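Local atomic coordinates of CRISPR-associated protein CasA/Cse1 (Thermus thermophilus, PDB entry 4AN8), a protein that serves as a subunit of the Cascade ribonucleoprotein complex and probably takes part in recognising foreign DNA during CRISPR adaptive immunity. Residues 65-70 with 92-97; 102-107 with 111-116; 49-54 with 161-166. One frame throughout, in Å; residues are numbered along the deposited sequence.

All three contacts fall within the Cse1 family region. Contact 3 pairs the first turn of helix 50-67 with helix 154-167, and contact 1 uses the far end of the same helix 50-67 against helix 88-98, their centres about 23 Å apart. Contact 2 lies in the connection that follows, and the centres of contacts 1 and 2 are about 20 Å apart. Along the chain the order is 49-54, 65-70, 92-97, 102-107, 111-116, 161-166, so contact 3 brackets the other two. Contacts 2 and 3 touch, since Leu161 and Gln165 of helix 154-167 meet residues 111-113. Helix 50-67 thus packs on one helix at its start and another at its end, and contact 3 joins segments 107 residues apart.

Contact 1. Residues 65-70 with 92-97; sequences HRALSG and RDYLNR
Ala67 and Tyr94 supply the apolar part of this contact between helices 50-67 and 88-98. Their CB atoms stand 3.4 Å apart, and Ala67 CB is also 3.6 Å from Tyr94 CG, so the small methyl lets the helices approach at the root of the ring. With CG anti to the backbone N (chi1 -171°), the tyrosine ring reaches along helix 50-67, and Ala67 N lies 3.8 Å above one ring face, toward the rim. Farther out, Arg66 CB meets Tyr94 CE2 at 3.5 Å and Tyr94 OH at 3.4 Å, approaching the ring obliquely.

No hydrogen bond crosses between the segments; the polar ends of Arg66 and Tyr94 find their partners in other parts of the chain. Arg66 bends at chi2 and chi3, which turns its guanidinium away from the tyrosine; the two planes are 78° apart, ruling out a parallel stack. Glu220 couples the pair: OE1 forms a salt bridge with Arg66 NH2, while OE2 is hydrogen-bonded to Tyr94 OH, which also pairs with Trp219 NE1. Tyr210 OH and Pro212 O bind Arg66 NH1.

Within 65-70, His65 ND1 donates to Gly70 O at 2.7 Å, in the imidazole plane, pinning the turn that follows. The backbone closes it with Gly70 N to His65 O at 3.2 Å and a weak bond from Ser69 N to Arg66 O. Positive phi at Ser69 completes the evidence for a Schellman motif, here terminating helix 50-67 beside its packed neighbour.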
# COMPACT_ATOMS: atom_id res chain seq x y z
N HIS A 65 -17.45 7.29 -4.64
CA HIS A 65 -17.47 7.43 -6.09
C HIS A 65 -18.84 7.09 -6.68
O HIS A 65 -19.29 7.75 -7.61
CB HIS A 65 -16.41 6.55 -6.73
CG HIS A 65 -15.03 7.11 -6.66
ND1 HIS A 65 -14.76 8.45 -6.85
CD2 HIS A 65 -13.84 6.51 -6.41
CE1 HIS A 65 -13.45 8.64 -6.76
NE2 HIS A 65 -12.87 7.48 -6.50
N ARG A 66 -19.48 6.06 -6.17
CA ARG A 66 -20.74 5.65 -6.74
C ARG A 66 -21.86 6.57 -6.25
O ARG A 66 -22.66 7.04 -7.04
CB ARG A 66 -21.04 4.19 -6.38
CG ARG A 66 -19.98 3.23 -6.89
CD ARG A 66 -19.87 3.33 -8.41
NE ARG A 66 -21.06 2.78 -9.06
CZ ARG A 66 -21.19 2.71 -10.38
NH1 ARG A 66 -20.22 3.16 -11.17
NH2 ARG A 66 -22.30 2.19 -10.91
N ALA A 67 -21.88 6.85 -4.95
CA ALA A 67 -22.92 7.70 -4.38
C ALA A 67 -22.89 9.10 -4.96
O ALA A 67 -23.93 9.69 -5.17
CB ALA A 67 -22.82 7.75 -2.88
N LEU A 68 -21.70 9.64 -5.23
CA LEU A 68 -21.56 11.00 -5.76
C LEU A 68 -21.40 10.99 -7.28
O LEU A 68 -21.33 12.03 -7.91
CB LEU A 68 -20.37 11.72 -5.11
CG LEU A 68 -20.42 11.76 -3.58
CD1 LEU A 68 -19.16 12.34 -2.99
CD2 LEU A 68 -21.64 12.53 -3.11
N SER A 69 -21.31 9.80 -7.85
CA SER A 69 -21.20 9.69 -9.29
C SER A 69 -20.08 10.59 -9.82
O SER A 69 -20.23 11.25 -10.84
CB SER A 69 -22.54 10.05 -9.92
OG SER A 69 -22.64 9.51 -11.20
N GLY A 70 -18.96 10.60 -9.10
CA GLY A 70 -17.85 11.51 -9.38
C GLY A 70 -16.74 11.26 -8.36
O GLY A 70 -16.64 10.16 -7.83
N ARG A 92 -26.64 9.52 1.74
CA ARG A 92 -27.78 8.87 2.38
C ARG A 92 -28.64 8.10 1.40
O ARG A 92 -29.01 6.96 1.65
CB ARG A 92 -28.64 9.89 3.12
CG ARG A 92 -28.00 10.47 4.35
CD ARG A 92 -29.02 11.29 5.12
NE ARG A 92 -28.39 12.32 5.93
CZ ARG A 92 -27.95 12.12 7.17
NH1 ARG A 92 -28.07 10.93 7.72
NH2 ARG A 92 -27.39 13.12 7.84
N ASP A 93 -28.97 8.70 0.26
CA ASP A 93 -29.76 8.01 -0.73
C ASP A 93 -29.10 6.71 -1.22
O ASP A 93 -29.73 5.66 -1.24
CB ASP A 93 -30.10 8.92 -1.92
CG ASP A 93 -31.06 10.05 -1.53
OD1 ASP A 93 -31.75 9.92 -0.49
OD2 ASP A 93 -31.12 11.05 -2.28
N TYR A 94 -27.84 6.80 -1.62
CA TYR A 94 -27.10 5.62 -2.05
C TYR A 94 -27.07 4.54 -0.98
O TYR A 94 -27.38 3.38 -1.25
CB TYR A 94 -25.68 6.01 -2.48
CG TYR A 94 -24.93 4.89 -3.13
CD1 TYR A 94 -24.17 4.00 -2.36
CD2 TYR A 94 -24.97 4.70 -4.51
CE1 TYR A 94 -23.48 2.97 -2.94
CE2 TYR A 94 -24.27 3.67 -5.10
CZ TYR A 94 -23.52 2.80 -4.30
OH TYR A 94 -22.83 1.76 -4.88
N LEU A 95 -26.75 4.91 0.26
CA LEU A 95 -26.71 3.93 1.35
C LEU A 95 -28.08 3.27 1.67
O LEU A 95 -28.17 2.09 2.02
CB LEU A 95 -26.12 4.58 2.61
CG LEU A 95 -24.62 4.90 2.53
CD1 LEU A 95 -24.11 5.44 3.85
CD2 LEU A 95 -23.81 3.65 2.11
N ASN A 96 -29.15 4.06 1.55
CA ASN A 96 -30.49 3.53 1.75
C ASN A 96 -30.86 2.57 0.64
O ASN A 96 -31.44 1.52 0.89
CB ASN A 96 -31.51 4.66 1.86
CG ASN A 96 -31.33 5.47 3.12
OD1 ASN A 96 -30.92 4.94 4.16
ND2 ASN A 96 -31.61 6.76 3.05
N ARG A 97 -30.51 2.92 -0.60
CA ARG A 97 -30.76 2.03 -1.73
C ARG A 97 -30.02 0.68 -1.66
O ARG A 97 -30.55 -0.34 -2.06
CB ARG A 97 -30.44 2.73 -3.05
CG ARG A 97 -30.59 1.82 -4.28
CD ARG A 97 -30.19 2.53 -5.57
NE ARG A 97 -31.17 3.54 -5.93
CZ ARG A 97 -30.93 4.55 -6.76
NH1 ARG A 97 -29.73 4.67 -7.31
NH2 ARG A 97 -31.90 5.43 -7.04

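Contact 2. Residues 102-107 with 111-116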
# COMPACT_ATOMS: atom_id res chain seq x y z
N PHE A 102 -25.40 -4.77 2.55
CA PHE A 102 -24.28 -4.51 3.47
C PHE A 102 -24.37 -5.26 4.77
O PHE A 102 -23.64 -4.95 5.71
CB PHE A 102 -24.15 -3.01 3.74
CG PHE A 102 -23.41 -2.26 2.67
CD1 PHE A 102 -24.09 -1.78 1.56
CD2 PHE A 102 -22.03 -2.08 2.75
CE1 PHE A 102 -23.42 -1.08 0.59
CE2 PHE A 102 -21.34 -1.39 1.78
CZ PHE A 102 -22.03 -0.88 0.70
N PHE A 103 -25.25 -6.24 4.84
CA PHE A 103 -25.27 -7.14 5.99
C PHE A 103 -24.15 -8.16 5.87
O PHE A 103 -23.94 -8.77 4.82
CB PHE A 103 -26.62 -7.86 6.14
CG PHE A 103 -27.76 -6.97 6.60
CD1 PHE A 103 -27.98 -6.75 7.95
CD2 PHE A 103 -28.63 -6.39 5.69
CE1 PHE A 103 -29.03 -5.94 8.38
CE2 PHE A 103 -29.69 -5.58 6.12
CZ PHE A 103 -29.88 -5.37 7.47
N LEU A 104 -23.42 -8.32 6.98
CA LEU A 104 -22.34 -9.29 7.05
C LEU A 104 -22.89 -10.72 6.97
O LEU A 104 -22.24 -11.61 6.42
CB LEU A 104 -21.55 -9.10 8.35
CG LEU A 104 -20.23 -9.85 8.43
CD1 LEU A 104 -19.30 -9.46 7.24
CD2 LEU A 104 -19.55 -9.66 9.80
N PHE A 105 -24.06 -10.95 7.56
CA PHE A 105 -24.77 -12.24 7.47
C PHE A 105 -26.16 -12.00 6.87
O PHE A 105 -26.89 -11.09 7.29
CB PHE A 105 -24.91 -12.92 8.84
CG PHE A 105 -23.61 -13.05 9.57
CD1 PHE A 105 -22.78 -14.14 9.35
CD2 PHE A 105 -23.21 -12.07 10.47
CE1 PHE A 105 -21.56 -14.26 10.03
CE2 PHE A 105 -21.99 -12.17 11.17
CZ PHE A 105 -21.16 -13.25 10.94
N HIS A 106 -26.51 -12.80 5.87
CA HIS A 106 -27.70 -12.57 5.09
C HIS A 106 -28.04 -13.84 4.34
O HIS A 106 -27.15 -14.49 3.80
CB HIS A 106 -27.45 -11.43 4.10
CG HIS A 106 -28.69 -10.84 3.54
ND1 HIS A 106 -29.36 -11.39 2.46
CD2 HIS A 106 -29.41 -9.74 3.90
CE1 HIS A 106 -30.43 -10.66 2.18
NE2 HIS A 106 -30.48 -9.65 3.04
N PRO A 107 -29.32 -14.20 4.29
CA PRO A 107 -29.65 -15.48 3.63
C PRO A 107 -29.44 -15.46 2.12
O PRO A 107 -29.25 -16.52 1.55
CB PRO A 107 -31.14 -15.68 3.97
CG PRO A 107 -31.66 -14.30 4.19
CD PRO A 107 -30.52 -13.50 4.79
N PHE A 111 -22.52 -9.59 2.51
CA PHE A 111 -21.54 -8.66 1.95
C PHE A 111 -20.21 -9.36 1.57
O PHE A 111 -19.56 -10.03 2.40
CB PHE A 111 -21.31 -7.52 2.96
CG PHE A 111 -20.32 -6.50 2.50
CD1 PHE A 111 -20.71 -5.49 1.64
CD2 PHE A 111 -18.99 -6.58 2.89
CE1 PHE A 111 -19.80 -4.57 1.20
CE2 PHE A 111 -18.09 -5.66 2.46
CZ PHE A 111 -18.49 -4.65 1.61
N LEU A 112 -19.83 -9.21 0.31
CA LEU A 112 -18.57 -9.78 -0.21
C LEU A 112 -18.44 -11.30 -0.01
O LEU A 112 -17.33 -11.82 0.05
CB LEU A 112 -17.36 -9.07 0.40
CG LEU A 112 -16.57 -8.12 -0.51
CD1 LEU A 112 -16.25 -8.73 -1.89
CD2 LEU A 112 -17.29 -6.82 -0.70
N GLN A 113 -19.56 -12.01 0.03
CA GLN A 113 -19.53 -13.43 0.35
C GLN A 113 -20.42 -14.23 -0.61
O GLN A 113 -21.04 -13.65 -1.50
CB GLN A 113 -19.95 -13.64 1.81
CG GLN A 113 -19.02 -12.97 2.80
CD GLN A 113 -19.64 -12.88 4.17
OE1 GLN A 113 -19.78 -13.87 4.86
NE2 GLN A 113 -20.02 -11.67 4.57
N VAL A 114 -20.46 -15.54 -0.44
CA VAL A 114 -21.22 -16.42 -1.33
C VAL A 114 -22.24 -17.13 -0.46
O VAL A 114 -21.87 -17.94 0.39
CB VAL A 114 -20.31 -17.48 -2.00
CG1 VAL A 114 -21.13 -18.36 -2.98
CG2 VAL A 114 -19.12 -16.82 -2.71
N ALA A 115 -23.52 -16.81 -0.67
CA ALA A 115 -24.57 -17.23 0.24
C ALA A 115 -24.69 -18.74 0.33
O ALA A 115 -25.05 -19.26 1.38
CB ALA A 115 -25.90 -16.62 -0.16
N ASP A 116 -24.40 -19.44 -0.76
CA ASP A 116 -24.61 -20.89 -0.79
C ASP A 116 -23.34 -21.74 -0.76
O ASP A 116 -23.37 -22.91 -1.17
CB ASP A 116 -25.51 -21.30 -1.96
CG ASP A 116 -24.98 -20.84 -3.30
OD1 ASP A 116 -23.81 -20.42 -3.37
OD2 ASP A 116 -25.74 -20.89 -4.29
O HOH W 1 -25.83 -16.96 3.68
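Phe111 meets Phe102 and the backbone of Phe103 in the loop between helix 88-98 and strand 123-124, next to a classic beta bulge in which Leu104 and Phe105 both face Lys10. The loop returns between residues 107 and 111, and 111-116 then runs alongside 102-107 in roughly the same direction. Phe111 loses more surface here than any other residue of the two segments. Its N donates to Phe103 O at 2.8 Å. A chi1 of -180° swings the Phe111 ring opposite its own N and out to that of Phe102, where the nearest atoms, CE1 of Phe111 and CE2 of Phe102, are 3.6 Å apart. The planes are only 24° from parallel, yet the centroids lie 5.2 Å apart: the rings are slid past one another and barely overlap. Around the pair, the ring of Trp219 meets Phe102, and Leu13 touches Phe111.

Leu104 contributes both backbone and side chain. Its O accepts from Gln113 NE2 at 2.9 Å, in the carbonyl plane on a lone pair, although the oxygen is tilted from the glutamine amide plane. The same NE2 gives a second bond, 2.8 Å long, to Phe111 O, and Leu254 N binds Gln113 OE1, so three bonds fix the rotation of this buried amide. Leu104 CD1 rests 3.5 Å from Gln113 NE2. At the outer end, a water donates to His106 O at 2.8 Å and, weakly, to Ala115 O.

Contact 3. Residues 49-54 with 161-166. With ACT (acetate ion), chain C.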
# COMPACT_ATOMS: atom_id res chain seq x y z
N SER A 49 -2.76 -2.81 11.51
CA SER A 49 -2.57 -3.42 10.19
C SER A 49 -2.63 -2.47 9.00
O SER A 49 -3.68 -1.89 8.70
CB SER A 49 -3.62 -4.48 9.95
OG SER A 49 -3.53 -4.83 8.60
N PRO A 50 -1.52 -2.36 8.26
CA PRO A 50 -1.53 -1.51 7.06
C PRO A 50 -2.48 -2.03 5.96
O PRO A 50 -2.95 -1.23 5.14
CB PRO A 50 -0.07 -1.54 6.59
CG PRO A 50 0.75 -2.01 7.83
CD PRO A 50 -0.19 -2.93 8.56
N LEU A 51 -2.75 -3.34 5.94
CA LEU A 51 -3.68 -3.90 4.97
C LEU A 51 -5.10 -3.46 5.33
O LEU A 51 -5.88 -3.09 4.47
CB LEU A 51 -3.59 -5.43 4.92
CG LEU A 51 -2.18 -6.03 4.68
CD1 LEU A 51 -2.28 -7.54 4.42
CD2 LEU A 51 -1.41 -5.30 3.55
N GLU A 52 -5.44 -3.52 6.62
CA GLU A 52 -6.72 -3.02 7.10
C GLU A 52 -6.93 -1.58 6.72
O GLU A 52 -7.98 -1.21 6.20
CB GLU A 52 -6.83 -3.16 8.63
CG GLU A 52 -7.56 -4.39 9.08
CD GLU A 52 -7.73 -4.48 10.61
OE1 GLU A 52 -7.55 -3.46 11.33
OE2 GLU A 52 -8.04 -5.58 11.10
N GLU A 53 -5.93 -0.75 6.98
CA GLU A 53 -6.03 0.66 6.64
C GLU A 53 -6.30 0.83 5.14
O GLU A 53 -7.13 1.65 4.74
CB GLU A 53 -4.75 1.38 7.04
CG GLU A 53 -4.73 2.89 6.78
CD GLU A 53 -3.44 3.54 7.31
OE1 GLU A 53 -2.65 2.83 7.96
OE2 GLU A 53 -3.19 4.74 7.05
N ALA A 54 -5.56 0.09 4.31
CA ALA A 54 -5.67 0.24 2.86
C ALA A 54 -7.09 -0.07 2.38
O ALA A 54 -7.70 0.75 1.70
CB ALA A 54 -4.69 -0.66 2.14
N LEU A 161 -12.19 -10.22 6.31
CA LEU A 161 -12.78 -10.49 4.99
C LEU A 161 -12.25 -9.49 3.97
O LEU A 161 -11.78 -9.87 2.91
CB LEU A 161 -14.30 -10.40 5.07
CG LEU A 161 -15.06 -10.51 3.74
CD1 LEU A 161 -14.72 -11.80 2.98
CD2 LEU A 161 -16.59 -10.37 3.98
N LEU A 162 -12.33 -8.21 4.30
CA LEU A 162 -11.96 -7.15 3.38
C LEU A 162 -10.50 -7.25 3.04
O LEU A 162 -10.11 -7.10 1.91
CB LEU A 162 -12.21 -5.80 4.02
CG LEU A 162 -13.49 -5.07 3.68
CD1 LEU A 162 -13.32 -3.63 4.23
CD2 LEU A 162 -13.71 -5.05 2.17
N VAL A 163 -9.67 -7.50 4.05
CA VAL A 163 -8.26 -7.60 3.78
C VAL A 163 -8.02 -8.75 2.80
O VAL A 163 -7.30 -8.59 1.81
CB VAL A 163 -7.44 -7.80 5.07
CG1 VAL A 163 -6.01 -8.31 4.73
CG2 VAL A 163 -7.42 -6.48 5.90
N HIS A 164 -8.62 -9.90 3.07
CA HIS A 164 -8.34 -11.09 2.26
C HIS A 164 -8.72 -10.90 0.80
O HIS A 164 -8.00 -11.35 -0.08
CB HIS A 164 -9.06 -12.32 2.84
CG HIS A 164 -8.65 -13.61 2.22
ND1 HIS A 164 -7.37 -14.13 2.34
CD2 HIS A 164 -9.35 -14.52 1.49
CE1 HIS A 164 -7.30 -15.28 1.70
NE2 HIS A 164 -8.49 -15.54 1.17
N GLN A 165 -9.84 -10.23 0.54
CA GLN A 165 -10.31 -10.00 -0.83
C GLN A 165 -9.40 -9.06 -1.63
O GLN A 165 -9.41 -9.11 -2.88
CB GLN A 165 -11.75 -9.44 -0.82
CG GLN A 165 -12.81 -10.37 -0.22
CD GLN A 165 -13.02 -11.63 -1.06
OE1 GLN A 165 -12.11 -12.09 -1.73
NE2 GLN A 165 -14.23 -12.16 -1.06
N ALA A 166 -8.65 -8.20 -0.95
CA ALA A 166 -7.78 -7.27 -1.67
C ALA A 166 -6.37 -7.83 -1.80
O ALA A 166 -5.70 -7.62 -2.82
CB ALA A 166 -7.77 -5.89 -1.00
C ACT C . -4.05 -12.52 3.34
O ACT C . -5.10 -11.93 3.76
OXT ACT C . -4.16 -13.77 3.11
CH3 ACT C . -2.75 -11.76 3.10
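Val163 carries this helix-helix contact nearly alone, and one of its methyls is set against a backbone amide: CG2 lies 3.6 Å from Glu52 N. That amide belongs to the first turn of helix 50-67, whose N-cap is Ser49. Ser49 OG accepts from Glu52 N at 3.0 Å, almost perfectly straight at 176°, and more weakly from Leu51 N. The nitrogen facing the valine is therefore already satisfied within its own segment, and no hydrogen bond crosses to helix 154-167.

The two valine branches divide the work. Val163 CG1, which a chi1 of 164° places across from the valine's own N, meets Leu51 CB and CD1, each at 3.8 Å, the two side chains crossing at about a right angle. Val163 CG2 turns to the glutamate and also touches Glu52 CG at 3.8 Å. Beyond CG the glutamate runs extended, carrying its carboxylate to Thr47 OG1, with a long, weak ion pair to Arg159. Behind the contact, Leu51 also packs on Gln348 and Ile358 of strands 342-351 and 354-364, while Val55 continues the helix packing by touching Val163 and Ala166.

One residue on, His164 lies beside an acetate ion, probably from the crystallisation liquor. His164 NE2 is hydrogen-bonded to Tyr266 OH; at the other ring nitrogen, His164 ND1 makes two weak hydrogen bonds, to acetate OXT at 3.3 Å and acetate O at 3.5 Å.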